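Long-range contacts in diaminopimelate decarboxylase (Psychromonas ingrahamii, PDB 4XG1), which probably catalyses the pyridoxal-phosphate-dependent decarboxylation of meso-diaminopimelate to L-lysine, the last step of lysine biosynthesis by the diaminopimelate pathway: residues B[147-151]-B[179-183]; B[194-200]-B[232-238]. All blocks are in the same frame, centred on the assembly; numbering follows the deposited sequence.

Contact 1: residues B[147-151]-B[179-183]; sequences ISIRI and ALDVY
The hydroxyl of Tyr-183 is approached from two strands: Ile-149 N donates to Tyr-183 OH at 3.3 Å, with an N-H...O angle of 157°, and the same oxygen sits so near the Gly-196 carbonyl that a hydrogen bond is probable, though too short to be trusted in detail. The exact position of the hydroxyl is therefore doubtful; if it holds, a helix side chain bridges the backbones of two neighbouring strands. The ring is covered on one face by Ile-149. Its CG1 makes a CH-pi contact over that face, 3.5 Å from the centroid of the Tyr-183 ring and displaced toward the CE2 and CZ rim. This branch reaches the ring because CG1 stands beside the backbone N (chi1 -50°), while CG2 turns to meet Val-182 CG2 at 4.1 Å. Ile-151 CD1 approaches the ring edge near its plane and also packs on Ala-179 CB, 3.9 Å away. A phenylalanine in place of Tyr-183 has no hydroxyl, which would probably leave the Ile-149 N-H without this acceptor and the Gly-196 carbonyl without its neighbour. The axes of segments 179-183 and 147-151 run roughly antiparallel, at 156°, and come within 10.0 Å, as expected for the outer layer of a TIM barrel. Tyr-183 also touches Ile-194 and Val-197 of strand 192-198, and Leu-218, Leu-221 and Leu-225 of helix 209-227 line the flank of the contact.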
loop_
_atom_site.group_PDB
_atom_site.type_symbol
_atom_site.label_atom_id
_atom_site.label_comp_id
_atom_site.label_asym_id
_atom_site.label_seq_id
_atom_site.Cartn_x
_atom_site.Cartn_y
_atom_site.Cartn_z
ATOM N N ILE B 147 -9.493 -16.279 -25.516
ATOM C CA ILE B 147 -10.148 -16.061 -24.221
ATOM C C ILE B 147 -10.486 -17.328 -23.464
ATOM O O ILE B 147 -10.819 -18.344 -24.077
ATOM C CB ILE B 147 -11.412 -15.228 -24.355
ATOM C CG1 ILE B 147 -12.524 -16.025 -25.033
ATOM C CG2 ILE B 147 -11.167 -13.935 -25.095
ATOM C CD1 ILE B 147 -13.576 -16.508 -24.056
ATOM N N SER B 148 -10.310 -17.286 -22.145
ATOM C CA SER B 148 -10.948 -18.210 -21.237
ATOM C C SER B 148 -11.943 -17.428 -20.422
ATOM O O SER B 148 -11.947 -16.197 -20.417
ATOM C CB SER B 148 -9.994 -18.870 -20.281
ATOM O OG SER B 148 -8.821 -19.299 -20.925
ATOM N N ILE B 149 -12.795 -18.156 -19.718
ATOM C CA ILE B 149 -13.659 -17.547 -18.757
ATOM C C ILE B 149 -13.163 -18.001 -17.429
ATOM O O ILE B 149 -12.854 -19.174 -17.240
ATOM C CB ILE B 149 -15.106 -17.987 -18.909
ATOM C CG1 ILE B 149 -15.585 -17.839 -20.369
ATOM C CG2 ILE B 149 -16.022 -17.176 -17.975
ATOM C CD1 ILE B 149 -15.848 -16.420 -20.785
ATOM N N ARG B 150 -13.044 -17.055 -16.510
ATOM C CA ARG B 150 -12.766 -17.389 -15.115
ATOM C C ARG B 150 -14.080 -17.876 -14.461
ATOM O O ARG B 150 -15.066 -17.117 -14.346
ATOM C CB ARG B 150 -12.216 -16.197 -14.345
ATOM C CG ARG B 150 -11.743 -16.569 -12.946
ATOM C CD ARG B 150 -11.268 -15.344 -12.175
ATOM N NE ARG B 150 -10.888 -15.695 -10.830
ATOM C CZ ARG B 150 -10.297 -14.883 -9.979
ATOM N NH1 ARG B 150 -9.963 -13.666 -10.332
ATOM N NH2 ARG B 150 -10.030 -15.315 -8.764
ATOM N N ILE B 151 -14.051 -19.129 -14.035
ATOM C CA ILE B 151 -15.191 -19.803 -13.537
ATOM C C ILE B 151 -15.032 -20.047 -12.063
ATOM O O ILE B 151 -13.944 -20.323 -11.570
ATOM C CB ILE B 151 -15.339 -21.186 -14.212
ATOM C CG1 ILE B 151 -15.603 -21.023 -15.692
ATOM C CG2 ILE B 151 -16.448 -22.018 -13.561
ATOM C CD1 ILE B 151 -16.802 -20.158 -15.992
ATOM N N ALA B 179 -21.984 -20.823 -16.608
ATOM C CA ALA B 179 -20.812 -20.997 -17.454
ATOM C C ALA B 179 -21.203 -21.125 -18.924
ATOM O O ALA B 179 -20.814 -20.304 -19.762
ATOM C CB ALA B 179 -19.994 -22.205 -17.003
ATOM N N LEU B 180 -22.035 -22.119 -19.212
ATOM C CA LEU B 180 -22.426 -22.447 -20.593
ATOM C C LEU B 180 -23.062 -21.255 -21.258
ATOM O O LEU B 180 -22.766 -20.936 -22.394
ATOM C CB LEU B 180 -23.401 -23.614 -20.592
ATOM C CG LEU B 180 -22.855 -24.893 -19.941
ATOM C CD1 LEU B 180 -23.962 -25.857 -19.488
ATOM C CD2 LEU B 180 -21.893 -25.570 -20.890
ATOM N N ASP B 181 -23.891 -20.549 -20.520
ATOM C CA ASP B 181 -24.551 -19.412 -21.084
ATOM C C ASP B 181 -23.552 -18.382 -21.578
ATOM O O ASP B 181 -23.763 -17.788 -22.634
ATOM C CB ASP B 181 -25.524 -18.807 -20.081
ATOM C CG ASP B 181 -26.584 -19.797 -19.652
ATOM O OD1 ASP B 181 -26.208 -20.853 -19.079
ATOM O OD2 ASP B 181 -27.769 -19.511 -19.900
ATOM N N VAL B 182 -22.490 -18.122 -20.819
ATOM C CA VAL B 182 -21.574 -17.057 -21.217
ATOM C C VAL B 182 -20.578 -17.612 -22.226
ATOM O O VAL B 182 -20.143 -16.896 -23.119
ATOM C CB VAL B 182 -20.853 -16.323 -20.037
ATOM C CG1 VAL B 182 -21.844 -15.681 -19.072
ATOM C CG2 VAL B 182 -19.919 -17.250 -19.295
ATOM N N TYR B 183 -20.198 -18.867 -22.057
ATOM C CA TYR B 183 -19.344 -19.495 -23.028
ATOM C C TYR B 183 -20.022 -19.457 -24.376
ATOM O O TYR B 183 -19.363 -19.375 -25.407
ATOM C CB TYR B 183 -19.003 -20.915 -22.633
ATOM C CG TYR B 183 -17.638 -20.983 -22.049
ATOM C CD1 TYR B 183 -16.523 -20.950 -22.859
ATOM C CD2 TYR B 183 -17.438 -21.056 -20.663
ATOM C CE1 TYR B 183 -15.240 -21.029 -22.319
ATOM C CE2 TYR B 183 -16.157 -21.116 -20.121
ATOM C CZ TYR B 183 -15.066 -21.097 -20.952
ATOM O OH TYR B 183 -13.797 -21.193 -20.439
#

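Contact 2: residues B[194-200]-B[232-238]; sequences IKGVDCH and ISHLDLG. With LLP ((2S)-2-amino-6-[[3-hydroxy-2-methyl-5-(phosphonooxymethyl)pyridin-4-yl]methylideneamino]hexanoic acid), chain T; SCN (thiocyanate ion), chain M.
Val-197 and Leu-235 run alongside each other at the apolar centre, Val-197 CG1 3.5 Å from Leu-235 CD1. Ile-232 extends this patch, its CD1 meeting Ile-194 CG2 at 3.6 Å. Between the strands, parallel pairing includes a nearly straight bond from Asp-236 N to Val-197 O (2.7 Å, 175°), and at one end Lys-195 O accepts from both Ser-233 N and His-234 N. The His-234 ring lies with one face over Gly-196 CA, where a side chain would collide with it. On the same side of the sheet as His-234, Asp-198 OD1 is 3.4 Å from Asp-236 OD1, a closeness likely to raise the pKa of one carboxylate; Asn-124 ND2 bonds weakly to Asp-236 OD2. Asp-236 OD1 accepts from Gly-238 N at 2.9 Å, forming an Asx turn. At the polar edge segment 194-200 ends in the cofactor pocket: His-200 lies face-on over the pyridine of the pyridoxal phosphate-lysine group, its ND1 hydrogen-bonded to Gly-239 N and its NE2 weakly to thiocyanate, probably from the crystallisation liquor. The pair is a beta-alpha-beta step of the TIM barrel, helix 209-227 packing Leu-215 and Leu-218 against Val-197 and Leu-235, with strands 145-152 and 270-273 flanking it.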
loop_
_atom_site.group_PDB
_atom_site.type_symbol
_atom_site.label_atom_id
_atom_site.label_comp_id
_atom_site.label_asym_id
_atom_site.label_seq_id
_atom_site.Cartn_x
_atom_site.Cartn_y
_atom_site.Cartn_z
ATOM N N ILE B 194 -12.552 -18.791 -28.295
ATOM C CA ILE B 194 -12.474 -19.564 -27.080
ATOM C C ILE B 194 -11.284 -20.509 -27.098
ATOM O O ILE B 194 -11.199 -21.395 -27.946
ATOM C CB ILE B 194 -13.773 -20.343 -26.875
ATOM C CG1 ILE B 194 -14.933 -19.357 -26.676
ATOM C CG2 ILE B 194 -13.643 -21.278 -25.689
ATOM C CD1 ILE B 194 -16.330 -19.918 -26.913
ATOM N N LYS B 195 -10.371 -20.335 -26.149
ATOM C CA LYS B 195 -9.219 -21.230 -26.030
ATOM C C LYS B 195 -9.197 -22.046 -24.782
ATOM O O LYS B 195 -8.565 -23.120 -24.763
ATOM C CB LYS B 195 -7.912 -20.437 -26.081
ATOM C CG LYS B 195 -7.799 -19.550 -27.314
ATOM C CD LYS B 195 -7.693 -20.364 -28.600
ATOM C CE LYS B 195 -6.257 -20.739 -28.884
ATOM N NZ LYS B 195 -6.194 -21.582 -30.110
ATOM N N GLY B 196 -9.857 -21.570 -23.722
ATOM C CA GLY B 196 -9.656 -22.218 -22.438
ATOM C C GLY B 196 -10.701 -22.022 -21.390
ATOM O O GLY B 196 -11.702 -21.336 -21.580
ATOM N N VAL B 197 -10.447 -22.684 -20.267
ATOM C CA VAL B 197 -11.202 -22.479 -19.043
ATOM C C VAL B 197 -10.234 -22.096 -17.938
ATOM O O VAL B 197 -9.153 -22.698 -17.784
ATOM C CB VAL B 197 -11.968 -23.757 -18.686
ATOM C CG1 VAL B 197 -12.424 -23.765 -17.222
ATOM C CG2 VAL B 197 -13.177 -23.864 -19.595
ATOM N N ASP B 198 -10.652 -21.141 -17.120
ATOM C CA ASP B 198 -9.791 -20.597 -16.066
ATOM C C ASP B 198 -10.481 -20.535 -14.703
ATOM O O ASP B 198 -11.700 -20.378 -14.607
ATOM C CB ASP B 198 -9.360 -19.184 -16.495
ATOM C CG ASP B 198 -8.690 -18.407 -15.386
ATOM O OD1 ASP B 198 -7.568 -18.799 -14.955
ATOM O OD2 ASP B 198 -9.316 -17.412 -14.955
ATOM N N CYS B 199 -9.690 -20.695 -13.648
ATOM C CA CYS B 199 -10.157 -20.373 -12.334
ATOM C C CYS B 199 -9.039 -19.983 -11.367
ATOM O O CYS B 199 -7.855 -20.322 -11.573
ATOM C CB CYS B 199 -10.927 -21.535 -11.741
ATOM S SG CYS B 199 -9.802 -22.837 -11.179
ATOM N N HIS B 200 -9.431 -19.270 -10.310
ATOM C CA HIS B 200 -8.522 -19.017 -9.226
ATOM C C HIS B 200 -9.346 -19.005 -7.925
ATOM O O HIS B 200 -10.225 -18.196 -7.801
ATOM C CB HIS B 200 -7.755 -17.701 -9.462
ATOM C CG HIS B 200 -6.870 -17.314 -8.326
ATOM N ND1 HIS B 200 -5.598 -17.812 -8.179
ATOM C CD2 HIS B 200 -7.081 -16.511 -7.260
ATOM C CE1 HIS B 200 -5.062 -17.355 -7.064
ATOM N NE2 HIS B 200 -5.933 -16.539 -6.497
ATOM N N ILE B 232 -11.943 -26.893 -26.114
ATOM C CA ILE B 232 -11.165 -26.268 -25.069
ATOM C C ILE B 232 -9.718 -26.703 -25.070
ATOM O O ILE B 232 -9.404 -27.786 -24.726
ATOM C CB ILE B 232 -11.808 -26.490 -23.686
ATOM C CG1 ILE B 232 -13.115 -25.746 -23.591
ATOM C CG2 ILE B 232 -10.903 -26.039 -22.559
ATOM C CD1 ILE B 232 -12.964 -24.293 -23.820
ATOM N N SER B 233 -8.820 -25.802 -25.416
ATOM C CA SER B 233 -7.402 -26.157 -25.654
ATOM C C SER B 233 -6.579 -26.231 -24.371
ATOM O O SER B 233 -5.590 -26.995 -24.292
ATOM C CB SER B 233 -6.752 -25.151 -26.597
ATOM O OG SER B 233 -7.687 -24.716 -27.573
ATOM N N HIS B 234 -6.959 -25.419 -23.373
ATOM C CA HIS B 234 -6.255 -25.429 -22.063
ATOM C C HIS B 234 -7.166 -25.134 -20.874
ATOM O O HIS B 234 -8.242 -24.536 -21.008
ATOM C CB HIS B 234 -5.070 -24.448 -22.066
ATOM C CG HIS B 234 -5.474 -23.010 -22.183
ATOM N ND1 HIS B 234 -5.888 -22.261 -21.099
ATOM C CD2 HIS B 234 -5.542 -22.183 -23.262
ATOM C CE1 HIS B 234 -6.218 -21.047 -21.505
ATOM N NE2 HIS B 234 -6.003 -20.969 -22.810
ATOM N N LEU B 235 -6.694 -25.589 -19.723
ATOM C CA LEU B 235 -7.342 -25.366 -18.451
ATOM C C LEU B 235 -6.364 -24.706 -17.498
ATOM O O LEU B 235 -5.297 -25.272 -17.189
ATOM C CB LEU B 235 -7.757 -26.696 -17.843
ATOM C CG LEU B 235 -8.370 -26.613 -16.438
ATOM C CD1 LEU B 235 -9.725 -25.933 -16.475
ATOM C CD2 LEU B 235 -8.469 -28.013 -15.869
ATOM N N ASP B 236 -6.731 -23.510 -17.047
ATOM C CA ASP B 236 -5.885 -22.700 -16.170
ATOM C C ASP B 236 -6.409 -22.808 -14.726
ATOM O O ASP B 236 -7.523 -22.397 -14.413
ATOM C CB ASP B 236 -5.927 -21.243 -16.675
ATOM C CG ASP B 236 -4.951 -20.319 -15.924
ATOM O OD1 ASP B 236 -4.689 -20.503 -14.717
ATOM O OD2 ASP B 236 -4.526 -19.328 -16.533
ATOM N N LEU B 237 -5.599 -23.363 -13.860
ATOM C CA LEU B 237 -5.983 -23.590 -12.479
ATOM C C LEU B 237 -5.560 -22.517 -11.462
ATOM O O LEU B 237 -5.649 -22.718 -10.254
ATOM C CB LEU B 237 -5.417 -24.937 -12.046
ATOM C CG LEU B 237 -6.037 -26.080 -12.831
ATOM C CD1 LEU B 237 -5.335 -27.387 -12.494
ATOM C CD2 LEU B 237 -7.539 -26.178 -12.549
ATOM N N GLY B 238 -5.118 -21.368 -11.954
ATOM C CA GLY B 238 -4.759 -20.250 -11.117
ATOM C C GLY B 238 -3.602 -20.577 -10.220
ATOM O O GLY B 238 -2.810 -21.490 -10.515
HETATM N N1 LLP T . -3.898 -15.770 -10.342
HETATM C C2 LLP T . -4.843 -14.870 -10.048
HETATM C "C2'" LLP T . -5.965 -14.636 -11.027
HETATM C C3 LLP T . -4.722 -14.126 -8.779
HETATM O O3 LLP T . -5.667 -13.227 -8.422
HETATM C C4 LLP T . -3.598 -14.413 -7.881
HETATM C "C4'" LLP T . -3.408 -13.739 -6.559
HETATM C C5 LLP T . -2.621 -15.431 -8.318
HETATM C C6 LLP T . -2.826 -16.041 -9.547
HETATM C "C5'" LLP T . -1.413 -15.802 -7.502
HETATM O OP4 LLP T . -1.732 -16.306 -6.266
HETATM P P LLP T . -0.643 -16.854 -5.226
HETATM O OP1 LLP T . 0.419 -15.765 -5.200
HETATM O OP2 LLP T . -1.389 -17.182 -3.911
HETATM O OP3 LLP T . -0.198 -18.251 -5.701
HETATM N N LLP T . -1.696 -9.331 -1.189
HETATM C CA LLP T . -2.075 -10.705 -0.661
HETATM C CB LLP T . -2.012 -11.756 -1.764
HETATM C CG LLP T . -3.320 -12.080 -2.460
HETATM C CD LLP T . -3.189 -12.076 -3.966
HETATM C CE LLP T . -4.476 -12.622 -4.614
HETATM N NZ LLP T . -4.469 -12.882 -6.068
HETATM C C LLP T . -1.070 -11.113 0.388
HETATM O O LLP T . -0.084 -10.436 0.626
HETATM O OXT LLP T . -1.181 -12.142 1.035
HETATM S S SCN M . -9.340 -14.697 -5.187
HETATM C C SCN M . -7.954 -14.540 -4.569
HETATM N N SCN M . -6.898 -14.513 -4.093
#

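The two contacts follow one another along the chain, neither enclosing nor crossing the other, as befits a barrel built by repeating one step. Contact 1 comes first: from strand 145-152 the chain runs through 27 residues, including helix 161-169, before helix 179-188 folds back on that strand. The chain then enters strand 192-198 and contact 2 opens, closing after the 31 intervening residues that hold helix 209-227, in a beta-alpha-beta unit. Strands 145-152 and 192-198 are neighbours in the sheet, so contact 1 attaches a helix to the barrel wall and contact 2 carries the wall on toward 270-273. Ile-151 N meeting Asp-198 O at 2.7 Å joins them directly, and Ser-148 packs against His-234.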